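Local coordinates for protein leucine aminopeptidase (Fimbriiglobus ruber, PDB 7D1B) that is a zinc-binding M28-family glutaminyl cyclase that probably converts the N-terminal glutamine of peptides to pyroglutamate, at residues A[80-85]-A[111-116]; A[164-169]-A[328-333]; A[269-274]-A[324-329]. One frame throughout, in Å; residues are numbered along the deposited sequence. Where two conformers were deposited one is given.

Contact 1: residues A[80-85]-A[111-116]; sequences VLTKHF and TNLIAS
Phe85 of helix 72-87 lays one face of its ring against the methyl of Ala115 on strand 108-117. This is a CH-pi contact. Ala115 CB stands 4.0 Å from the centroid of the Phe85 ring and 27° off the ring normal. It sits nearer the root of the ring than the tip, with Phe85 CG and CD2 both 3.7 Å from Ala115 CB.

The apolar contact beside it is made by Leu113. Its CG is turned away from the backbone N (chi1 -151°), and the two methyls fork toward the helix. Leu113 CD2 meets Leu81 CB at 3.8 Å.

A polar atom also takes part, in van der Waals contact. Thr82 OG1 lies 3.7 Å from Leu113 CD1, and the two side chains cross at about a right angle. This hydroxyl takes no hydrogen bond from the strand; it bonds to the backbone O of Gln78, one turn back in its own helix.

The short segments run almost parallel, with axes 7° apart and 9.7 Å between them at closest approach. Leu113 and Ala115 point to the helix, while Ile114 between them points away. Helix 153-167 touches the same helix through Met164 on Leu81 and Met163 on Phe85. Phe181 and Leu183 of strand 178-184 also touch Phe85.

No hydrogen bond joins the two segments. At this contact the helix packs on the strand through the buried apolar side chains of Leu81, Phe85, Leu113 and Ala115, and the polar hydroxyl at this interface is satisfied within the helix.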
# COMPACT_ATOMS: atom_id res chain seq x y z
N VAL A 80 14.18 6.30 -7.45
CA VAL A 80 13.91 7.28 -6.40
C VAL A 80 13.66 6.58 -5.07
O VAL A 80 14.24 6.94 -4.03
CB VAL A 80 12.71 8.17 -6.80
CG1 VAL A 80 12.23 8.99 -5.62
CG2 VAL A 80 13.07 9.06 -7.99
N LEU A 81 12.78 5.58 -5.09
CA LEU A 81 12.42 4.89 -3.85
C LEU A 81 13.60 4.11 -3.29
O LEU A 81 13.82 4.12 -2.06
CB LEU A 81 11.24 3.96 -4.09
CG LEU A 81 9.92 4.70 -4.37
CD1 LEU A 81 8.89 3.75 -4.91
CD2 LEU A 81 9.39 5.40 -3.13
N THR A 82 14.36 3.42 -4.14
CA THR A 82 15.48 2.64 -3.66
C THR A 82 16.50 3.53 -2.97
O THR A 82 16.95 3.23 -1.86
CB THR A 82 16.12 1.86 -4.82
OG1 THR A 82 15.17 0.93 -5.35
CG2 THR A 82 17.38 1.10 -4.36
N LYS A 83 16.86 4.64 -3.62
CA LYS A 83 17.84 5.56 -3.03
C LYS A 83 17.32 6.14 -1.72
O LYS A 83 18.07 6.26 -0.74
CB LYS A 83 18.16 6.67 -4.02
CG LYS A 83 19.15 7.69 -3.51
CD LYS A 83 19.38 8.80 -4.53
CE LYS A 83 20.41 9.81 -4.04
NZ LYS A 83 20.69 10.85 -5.06
N HIS A 84 16.03 6.49 -1.67
CA HIS A 84 15.47 7.08 -0.46
C HIS A 84 15.53 6.09 0.70
O HIS A 84 16.01 6.41 1.81
CB HIS A 84 14.03 7.46 -0.75
CG HIS A 84 13.36 8.12 0.40
ND1 HIS A 84 13.58 9.44 0.74
CD2 HIS A 84 12.49 7.62 1.32
CE1 HIS A 84 12.86 9.73 1.81
NE2 HIS A 84 12.20 8.65 2.18
N PHE A 85 15.03 4.88 0.47
CA PHE A 85 14.98 3.89 1.54
C PHE A 85 16.38 3.48 1.99
O PHE A 85 16.65 3.37 3.19
CB PHE A 85 14.18 2.66 1.09
CG PHE A 85 12.70 2.90 0.90
CD1 PHE A 85 11.96 3.65 1.82
CD2 PHE A 85 12.04 2.36 -0.20
CE1 PHE A 85 10.59 3.83 1.64
CE2 PHE A 85 10.68 2.56 -0.38
CZ PHE A 85 9.97 3.29 0.54
N THR A 111 8.39 -5.48 -11.26
CA THR A 111 9.33 -5.51 -10.14
C THR A 111 8.60 -5.12 -8.86
O THR A 111 8.16 -3.97 -8.74
CB THR A 111 10.52 -4.56 -10.35
OG1 THR A 111 11.12 -4.81 -11.63
CG2 THR A 111 11.58 -4.76 -9.26
N ASN A 112 8.50 -6.03 -7.90
CA ASN A 112 8.11 -5.60 -6.56
C ASN A 112 9.35 -5.09 -5.84
O ASN A 112 10.46 -5.58 -6.06
CB ASN A 112 7.56 -6.77 -5.74
CG ASN A 112 6.28 -7.37 -6.29
OD1 ASN A 112 5.46 -6.68 -6.92
ND2 ASN A 112 6.09 -8.66 -6.03
N LEU A 113 9.17 -4.08 -5.00
CA LEU A 113 10.28 -3.55 -4.20
C LEU A 113 10.02 -3.84 -2.73
O LEU A 113 8.90 -3.66 -2.25
CB LEU A 113 10.40 -2.04 -4.40
CG LEU A 113 11.71 -1.26 -4.28
CD1 LEU A 113 12.75 -1.82 -5.22
CD2 LEU A 113 11.51 0.22 -4.56
N ILE A 114 11.03 -4.30 -2.02
CA ILE A 114 10.91 -4.57 -0.59
C ILE A 114 11.98 -3.76 0.12
O ILE A 114 13.16 -3.90 -0.18
CB ILE A 114 11.06 -6.06 -0.27
CG1 ILE A 114 10.04 -6.90 -1.05
CG2 ILE A 114 10.93 -6.29 1.25
CD1 ILE A 114 10.37 -8.38 -1.08
N ALA A 115 11.57 -2.92 1.06
CA ALA A 115 12.49 -2.18 1.92
C ALA A 115 12.34 -2.74 3.33
O ALA A 115 11.28 -2.60 3.95
CB ALA A 115 12.19 -0.68 1.89
N SER A 116 13.39 -3.40 3.82
CA SER A 116 13.32 -4.19 5.04
C SER A 116 14.01 -3.47 6.18
O SER A 116 15.12 -2.95 6.04
CB SER A 116 13.99 -5.55 4.84
OG SER A 116 13.28 -6.40 3.99

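Contact 2: residues A[164-169]-A[328-333]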
# COMPACT_ATOMS: atom_id res chain seq x y z
N MET A 164 7.78 6.58 2.26
CA MET A 164 8.92 7.51 2.21
C MET A 164 8.98 8.35 3.48
O MET A 164 10.07 8.56 4.03
CB MET A 164 8.83 8.40 0.97
CG MET A 164 9.06 7.65 -0.33
SD MET A 164 8.94 8.73 -1.79
CE MET A 164 10.54 9.53 -1.70
N GLU A 165 7.84 8.85 3.95
CA GLU A 165 7.84 9.61 5.20
C GLU A 165 8.24 8.73 6.38
O GLU A 165 9.10 9.11 7.19
CB GLU A 165 6.48 10.27 5.44
CG GLU A 165 6.38 10.94 6.82
CD GLU A 165 7.42 12.04 7.05
OE1 GLU A 165 7.90 12.60 6.05
OE2 GLU A 165 7.72 12.34 8.24
N LEU A 166 7.63 7.55 6.50
CA LEU A 166 7.92 6.66 7.62
C LEU A 166 9.39 6.30 7.67
O LEU A 166 9.95 6.12 8.76
CB LEU A 166 7.07 5.39 7.52
CG LEU A 166 5.58 5.53 7.81
CD1 LEU A 166 4.87 4.22 7.50
CD2 LEU A 166 5.35 5.94 9.24
N ALA A 167 10.03 6.18 6.51
CA ALA A 167 11.44 5.80 6.48
C ALA A 167 12.33 6.76 7.27
O ALA A 167 13.38 6.34 7.73
CB ALA A 167 11.91 5.71 5.03
N HIS A 168 11.95 8.04 7.40
CA HIS A 168 12.75 8.96 8.21
C HIS A 168 12.80 8.53 9.67
O HIS A 168 13.75 8.91 10.38
CB HIS A 168 12.21 10.38 8.12
CG HIS A 168 12.43 11.01 6.78
ND1 HIS A 168 13.64 11.58 6.43
CD2 HIS A 168 11.62 11.16 5.71
CE1 HIS A 168 13.55 12.06 5.20
NE2 HIS A 168 12.33 11.82 4.74
N HIS A 169 11.81 7.78 10.13
CA HIS A 169 11.62 7.48 11.54
C HIS A 169 11.97 6.05 11.90
O HIS A 169 12.22 5.79 13.07
CB HIS A 169 10.16 7.73 11.92
CG HIS A 169 9.68 9.07 11.46
ND1 HIS A 169 9.81 10.21 12.22
CD2 HIS A 169 9.13 9.44 10.28
CE1 HIS A 169 9.34 11.24 11.52
NE2 HIS A 169 8.93 10.80 10.34
N ASN A 328 0.90 7.07 12.06
CA ASN A 328 0.99 6.82 13.49
C ASN A 328 0.25 5.56 13.88
O ASN A 328 0.70 4.85 14.78
CB ASN A 328 0.51 8.03 14.25
CG ASN A 328 1.62 9.05 14.43
OD1 ASN A 328 2.78 8.69 14.72
ND2 ASN A 328 1.28 10.31 14.33
N VAL A 329 -0.86 5.24 13.21
CA VAL A 329 -1.54 3.97 13.49
C VAL A 329 -0.64 2.80 13.13
O VAL A 329 -0.51 1.84 13.89
CB VAL A 329 -2.90 3.92 12.79
CG1 VAL A 329 -3.52 2.53 12.90
CG2 VAL A 329 -3.82 4.97 13.40
N LEU A 330 -0.00 2.86 11.95
CA LEU A 330 0.91 1.78 11.56
C LEU A 330 2.05 1.64 12.55
O LEU A 330 2.41 0.52 12.95
CB LEU A 330 1.48 2.06 10.18
CG LEU A 330 0.49 2.01 9.02
CD1 LEU A 330 1.14 2.56 7.76
CD2 LEU A 330 0.03 0.57 8.80
N LEU A 331 2.66 2.77 12.97
CA LEU A 331 3.77 2.67 13.91
C LEU A 331 3.31 2.15 15.27
O LEU A 331 4.04 1.41 15.94
CB LEU A 331 4.47 4.02 14.06
CG LEU A 331 5.22 4.49 12.82
CD1 LEU A 331 5.83 5.85 13.09
CD2 LEU A 331 6.28 3.47 12.40
N GLY A 332 2.09 2.51 15.69
CA GLY A 332 1.59 1.97 16.96
C GLY A 332 1.36 0.48 16.88
O GLY A 332 1.74 -0.27 17.79
N TRP A 333 0.76 0.02 15.78
CA TRP A 333 0.58 -1.40 15.53
C TRP A 333 1.91 -2.15 15.60
O TRP A 333 2.01 -3.20 16.24
CB TRP A 333 -0.09 -1.55 14.15
CG TRP A 333 -0.18 -2.96 13.62
CD1 TRP A 333 -0.79 -4.03 14.21
CD2 TRP A 333 0.32 -3.42 12.37
NE1 TRP A 333 -0.68 -5.14 13.40
CE2 TRP A 333 -0.01 -4.79 12.26
CE3 TRP A 333 1.05 -2.81 11.33
CZ2 TRP A 333 0.33 -5.55 11.13
CZ3 TRP A 333 1.39 -3.57 10.21
CH2 TRP A 333 1.03 -4.93 10.12
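Leu166 of helix 153-167 reaches across to two neighbouring leucines, Leu330 and Leu331, of helix 320-336. Its two methyls divide the work. Leu166 CD1 meets Leu330 CD1 at 4.1 Å, methyl to methyl, with the side chains crossing at about a right angle. Leu166 CD2 rests against the branch point of the other leucine, 3.9 Å from Leu331 CG. There the two side chains slide past each other in opposite directions. In Leu166 the CG lies beside the backbone N (chi1 -72°), and chi2 near 173° turns one methyl to each partner.

Beside this apolar group, a His-carboxylate hydrogen bond lies at the end of segment 164-169. His169 NE2 donates to Glu165 OE2 at 2.9 Å in an almost straight bond. The carboxylate oxygen lies in the plane of the imidazole, but the N-H comes from above the carboxylate plane, 41° out of it. Glu165 also forms a salt bridge with Arg53 and takes the backbone N-H of Asp50. Several donors thus grip this buried acid.

The contact is leucine packing between two helices of the M28 peptidase domain, an alpha/beta fold with a central mixed sheet, and lies away from the zinc site.

Contact 3: residues A[269-274]-A[324-329]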
# COMPACT_ATOMS: atom_id res chain seq x y z
N LYS A 269 -9.25 9.74 13.48
CA LYS A 269 -10.71 9.67 13.39
C LYS A 269 -11.20 9.03 12.10
O LYS A 269 -12.37 8.65 12.02
CB LYS A 269 -11.30 11.08 13.52
CG LYS A 269 -10.94 11.81 14.80
CD LYS A 269 -11.69 11.18 15.97
CE LYS A 269 -11.30 11.75 17.32
NZ LYS A 269 -11.61 13.19 17.43
N SER A 270 -10.33 8.89 11.10
CA SER A 270 -10.77 8.23 9.87
C SER A 270 -11.07 6.75 10.05
O SER A 270 -11.81 6.19 9.24
CB SER A 270 -9.72 8.40 8.77
OG SER A 270 -8.48 7.78 9.12
N PHE A 271 -10.51 6.09 11.07
CA PHE A 271 -10.75 4.66 11.26
C PHE A 271 -12.09 4.49 11.97
O PHE A 271 -12.22 4.84 13.15
CB PHE A 271 -9.64 4.01 12.09
CG PHE A 271 -8.32 3.90 11.35
CD1 PHE A 271 -7.46 5.00 11.23
CD2 PHE A 271 -7.94 2.69 10.77
CE1 PHE A 271 -6.25 4.89 10.57
CE2 PHE A 271 -6.72 2.58 10.09
CZ PHE A 271 -5.89 3.69 9.98
N VAL A 272 -13.10 4.00 11.26
CA VAL A 272 -14.46 3.92 11.77
C VAL A 272 -14.87 2.46 11.97
O VAL A 272 -14.52 1.59 11.16
CB VAL A 272 -15.47 4.67 10.88
CG1 VAL A 272 -15.06 6.15 10.75
CG2 VAL A 272 -15.64 4.03 9.51
N ASN A 273 -15.61 2.20 13.04
CA ASN A 273 -16.15 0.87 13.32
C ASN A 273 -17.48 0.71 12.58
O ASN A 273 -18.55 0.69 13.17
CB ASN A 273 -16.27 0.64 14.82
CG ASN A 273 -14.94 0.27 15.43
OD1 ASN A 273 -14.05 1.11 15.57
ND2 ASN A 273 -14.75 -1.00 15.72
N GLU A 274 -17.37 0.57 11.26
CA GLU A 274 -18.52 0.42 10.38
C GLU A 274 -18.14 -0.54 9.27
O GLU A 274 -16.97 -0.65 8.90
CB GLU A 274 -18.93 1.74 9.70
CG GLU A 274 -19.27 2.86 10.66
CD GLU A 274 -19.60 4.18 9.95
OE1 GLU A 274 -19.89 4.17 8.73
OE2 GLU A 274 -19.59 5.23 10.63
N VAL A 324 -0.41 11.48 8.22
CA VAL A 324 0.25 11.36 9.52
C VAL A 324 -0.55 10.45 10.44
O VAL A 324 0.01 9.61 11.16
CB VAL A 324 0.48 12.76 10.13
CG1 VAL A 324 0.78 12.65 11.63
CG2 VAL A 324 1.58 13.51 9.39
N ASP A 325 -1.88 10.61 10.45
CA ASP A 325 -2.72 9.76 11.29
C ASP A 325 -2.52 8.29 10.94
O ASP A 325 -2.33 7.44 11.82
CB ASP A 325 -4.19 10.11 11.11
CG ASP A 325 -4.65 11.30 11.91
OD1 ASP A 325 -3.88 11.90 12.68
OD2 ASP A 325 -5.83 11.64 11.74
N VAL A 326 -2.59 7.96 9.64
CA VAL A 326 -2.41 6.57 9.24
C VAL A 326 -1.00 6.09 9.57
O VAL A 326 -0.82 4.96 10.06
CB VAL A 326 -2.79 6.38 7.76
CG1 VAL A 326 -2.45 4.98 7.27
CG2 VAL A 326 -4.29 6.66 7.58
N GLY A 327 0.01 6.94 9.36
CA GLY A 327 1.36 6.56 9.73
C GLY A 327 1.52 6.25 11.20
O GLY A 327 2.17 5.28 11.58
N ASN A 328 0.90 7.07 12.06
CA ASN A 328 0.99 6.82 13.49
C ASN A 328 0.25 5.56 13.88
O ASN A 328 0.70 4.85 14.78
CB ASN A 328 0.51 8.03 14.25
CG ASN A 328 1.62 9.05 14.43
OD1 ASN A 328 2.78 8.69 14.72
ND2 ASN A 328 1.28 10.31 14.33
N VAL A 329 -0.86 5.24 13.21
CA VAL A 329 -1.54 3.97 13.49
C VAL A 329 -0.64 2.80 13.13
O VAL A 329 -0.51 1.84 13.89
CB VAL A 329 -2.90 3.92 12.79
CG1 VAL A 329 -3.52 2.53 12.90
CG2 VAL A 329 -3.82 4.97 13.40
O HOH W 1 -8.26 12.35 12.66
O HOH W 2 -7.59 10.03 10.40
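Phe271 and Val329 approach from opposite directions, and Val326 crosses the phenylalanine at about a right angle. Phe271 CG lies beside its backbone N (chi1 -71°), which carries the far end of the ring to helix 320-336. The valines meet that end obliquely. Phe271 CE1 is 3.7 Å from Val329 CG2 and 4.0 Å from Val326 CG2. Both of these methyls stand anti to the carbonyl carbon of their own residue. The other methyl of Val329 also takes part: its CG1 is 3.9 Å from Phe271 CZ. With an alanine in place of Phe271 the ring would be lost, which would probably leave a gap beside Val326 and Val329.

The polar side runs through water. Two waters probably donate to Asp325 OD2, both at 2.7 Å. One water accepts from the backbone N of Lys269 at 2.9 Å, the other from the backbone N of Ser270 at 3.0 Å. Asp325 OD1 turns to Lys321 in a salt bridge, so the carboxylate has partners at both oxygens.

Strand 271-272 pairs with strand 242-244 through Val272 and Leu242. Helix 253-266 adjoins both segments, with Trp260 edge-to-face on Phe271 and Ala263 touching Phe271 and Val329.

How the contacts relate
All three contacts are mainly buried, but contact 3 reaches the surface at Lys269. Contacts 1 and 2 meet: His84 NE2 lies 2.8 Å from Met164 O, a probable hydrogen bond. Helix 153-167 thus links helix 72-87 to helix 320-336. Contacts 2 and 3 overlap at Asn328 and Val329, but contact 2 touches through Leu330 and Leu331, and contact 3 through Asp325, Val326 and Val329. Contacts 1 and 3 do not touch, with centres about 25 Å apart. Contact 1 joins helix to strand, contact 2 helix to helix, and contact 3 strand 271-272 with the loop before it to helix 320-336. The first two are apolar, without hydrogen bonds between their segments, whereas contact 3 adds bridging waters and a carboxylate.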